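CT263 (Chlamydia trachomatis, PDB 4QAS) probably acts as a nucleosidase that hydrolyses the N-glycosidic bond of a futalosine-type intermediate in menaquinone synthesis. Local coordinates at residues 92-97 / 117-122. The protein carries 1 engineered substitution. Numbering follows the deposited sequence.
Sequences TITSVK and LPLAQL
Ile93 CG2 packs on Leu122 CB at 3.7 Å, the two side chains slanting across each other on the buried face of a parallel strand pair. With Ile93 CG1 beside the backbone N (chi1 -55°), the CG2 methyl lies anti to that N and meets Leu122. Further along, Val96 and Leu122 lie side by side and point the same way, with Val96 CG2 3.7 Å from Leu122 CD2. Ala120 adds its methyl to this face.

On the other face, Leu119 CD2 sits 3.7 Å from Thr92 CG2. At the corner, Thr94 crosses Leu119 at about a right angle and sets its CG2 against Leu119 CB. Water 1 joins the hydroxyls of Thr94 and Ser95 to Gln121 NE2, which donates to it.

A beta bulge at Thr94 and Ser95 shifts the register by one residue. Before it, Thr92 N bonds to Pro118 O, and Thr92 O accepts from Ala120 N. Thr94 N then donates to Ala120 O at 3.0 Å. Beyond it, Ser95 O accepts from Leu122 N (3.1 Å, 163° at the hydrogen), and Lys97 N reaches Leu122 O.

Thr92 OG1 is held by Ile114 N and Met160 O, and Ser95 OG by Glu108. Met160 of strand 158-167 and Leu139 of strand 139-141 both touch Ile93 and Leu122. The bulged pair belongs to the central mixed beta-sheet, consistent with the alpha/beta fold of MTAN nucleosidases.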
loop_
_atom_site.group_PDB
_atom_site.type_symbol
_atom_site.label_atom_id
_atom_site.label_comp_id
_atom_site.label_asym_id
_atom_site.label_seq_id
_atom_site.Cartn_x
_atom_site.Cartn_y
_atom_site.Cartn_z
ATOM N N THR A 92 16.411 -5.770 2.356
ATOM C CA THR A 92 17.018 -5.241 1.148
ATOM C C THR A 92 18.372 -5.896 0.942
ATOM O O THR A 92 19.042 -6.265 1.898
ATOM C CB THR A 92 17.112 -3.706 1.180
ATOM O OG1 THR A 92 17.505 -3.255 -0.132
ATOM C CG2 THR A 92 18.039 -3.189 2.245
ATOM N N ILE A 93 18.754 -6.067 -0.303
ATOM C CA ILE A 93 19.952 -6.835 -0.665
ATOM C C ILE A 93 21.138 -5.918 -0.920
ATOM O O ILE A 93 21.022 -4.881 -1.597
ATOM C CB ILE A 93 19.637 -7.709 -1.883
ATOM C CG1 ILE A 93 18.424 -8.589 -1.599
ATOM C CG2 ILE A 93 20.853 -8.497 -2.308
ATOM C CD1 ILE A 93 18.544 -9.464 -0.333
ATOM N N THR A 94 22.304 -6.301 -0.393
ATOM C CA THR A 94 23.529 -5.550 -0.626
ATOM C C THR A 94 24.290 -6.090 -1.818
ATOM O O THR A 94 24.846 -5.314 -2.598
ATOM C CB THR A 94 24.400 -5.597 0.629
ATOM O OG1 THR A 94 24.635 -6.961 1.000
ATOM C CG2 THR A 94 23.682 -4.896 1.779
ATOM N N SER A 95 24.373 -7.406 -1.954
ATOM C CA SER A 95 24.980 -8.020 -3.122
ATOM C C SER A 95 24.251 -9.319 -3.412
ATOM O O SER A 95 23.674 -9.948 -2.523
ATOM C CB SER A 95 26.484 -8.245 -2.950
ATOM O OG SER A 95 26.709 -9.326 -2.083
ATOM N N VAL A 96 24.268 -9.688 -4.684
ATOM C CA VAL A 96 23.655 -10.910 -5.154
ATOM C C VAL A 96 24.707 -11.722 -5.905
ATOM O O VAL A 96 25.461 -11.173 -6.730
ATOM C CB VAL A 96 22.415 -10.618 -6.015
ATOM C CG1 VAL A 96 22.746 -9.716 -7.203
ATOM C CG2 VAL A 96 21.750 -11.904 -6.431
ATOM N N LYS A 97 24.770 -13.005 -5.606
ATOM C CA LYS A 97 25.701 -13.940 -6.233
ATOM C C LYS A 97 24.886 -14.943 -7.026
ATOM O O LYS A 97 23.931 -15.510 -6.491
ATOM C CB LYS A 97 26.434 -14.763 -5.162
ATOM C CG LYS A 97 27.436 -14.054 -4.279
ATOM C CD LYS A 97 28.189 -15.073 -3.402
ATOM C CE LYS A 97 27.246 -15.851 -2.483
ATOM N NZ LYS A 97 27.943 -16.816 -1.586
ATOM N N LEU A 117 15.314 -0.634 5.359
ATOM C CA LEU A 117 15.178 -2.086 5.371
ATOM C C LEU A 117 16.472 -2.717 5.869
ATOM O O LEU A 117 17.568 -2.191 5.607
ATOM C CB LEU A 117 14.844 -2.659 3.988
ATOM C CG LEU A 117 13.401 -2.391 3.515
ATOM C CD1 LEU A 117 13.239 -2.858 2.072
ATOM C CD2 LEU A 117 12.375 -3.077 4.389
ATOM N N PRO A 118 16.376 -3.820 6.608
ATOM C CA PRO A 118 17.583 -4.507 7.061
ATOM C C PRO A 118 18.304 -5.173 5.911
ATOM O O PRO A 118 17.703 -5.597 4.925
ATOM C CB PRO A 118 17.055 -5.538 8.056
ATOM C CG PRO A 118 15.660 -5.794 7.609
ATOM C CD PRO A 118 15.149 -4.527 7.022
ATOM N N LEU A 119 19.621 -5.271 6.062
ATOM C CA LEU A 119 20.490 -5.715 4.984
ATOM C C LEU A 119 20.637 -7.231 4.980
ATOM O O LEU A 119 20.743 -7.868 6.039
ATOM C CB LEU A 119 21.861 -5.063 5.146
ATOM C CG LEU A 119 21.888 -3.540 5.291
ATOM C CD1 LEU A 119 23.310 -3.038 5.478
ATOM C CD2 LEU A 119 21.248 -2.897 4.090
ATOM N N ALA A 120 20.745 -7.800 3.782
ATOM C CA ALA A 120 21.033 -9.223 3.628
ATOM C C ALA A 120 21.753 -9.459 2.311
ATOM O O ALA A 120 21.669 -8.653 1.374
ATOM C CB ALA A 120 19.768 -10.083 3.653
ATOM N N GLN A 121 22.425 -10.600 2.231
ATOM C CA GLN A 121 23.043 -11.083 1.001
ATOM C C GLN A 121 22.163 -12.141 0.371
ATOM O O GLN A 121 21.445 -12.872 1.066
ATOM C CB GLN A 121 24.407 -11.695 1.283
ATOM C CG GLN A 121 25.455 -10.647 1.671
ATOM C CD GLN A 121 26.826 -11.241 1.955
ATOM O OE1 GLN A 121 26.939 -12.338 2.504
ATOM N NE2 GLN A 121 27.877 -10.514 1.581
ATOM N N LEU A 122 22.168 -12.174 -0.959
ATOM C CA LEU A 122 21.287 -13.030 -1.747
ATOM C C LEU A 122 22.148 -13.901 -2.647
ATOM O O LEU A 122 23.130 -13.431 -3.220
ATOM C CB LEU A 122 20.391 -12.179 -2.612
ATOM C CG LEU A 122 19.377 -12.919 -3.477
ATOM C CD1 LEU A 122 18.377 -13.727 -2.626
ATOM C CD2 LEU A 122 18.677 -11.937 -4.346
HETATM O O HOH W 1 27.157 -7.893 0.195
HETATM O O HOH W 2 25.603 -12.348 -1.973
#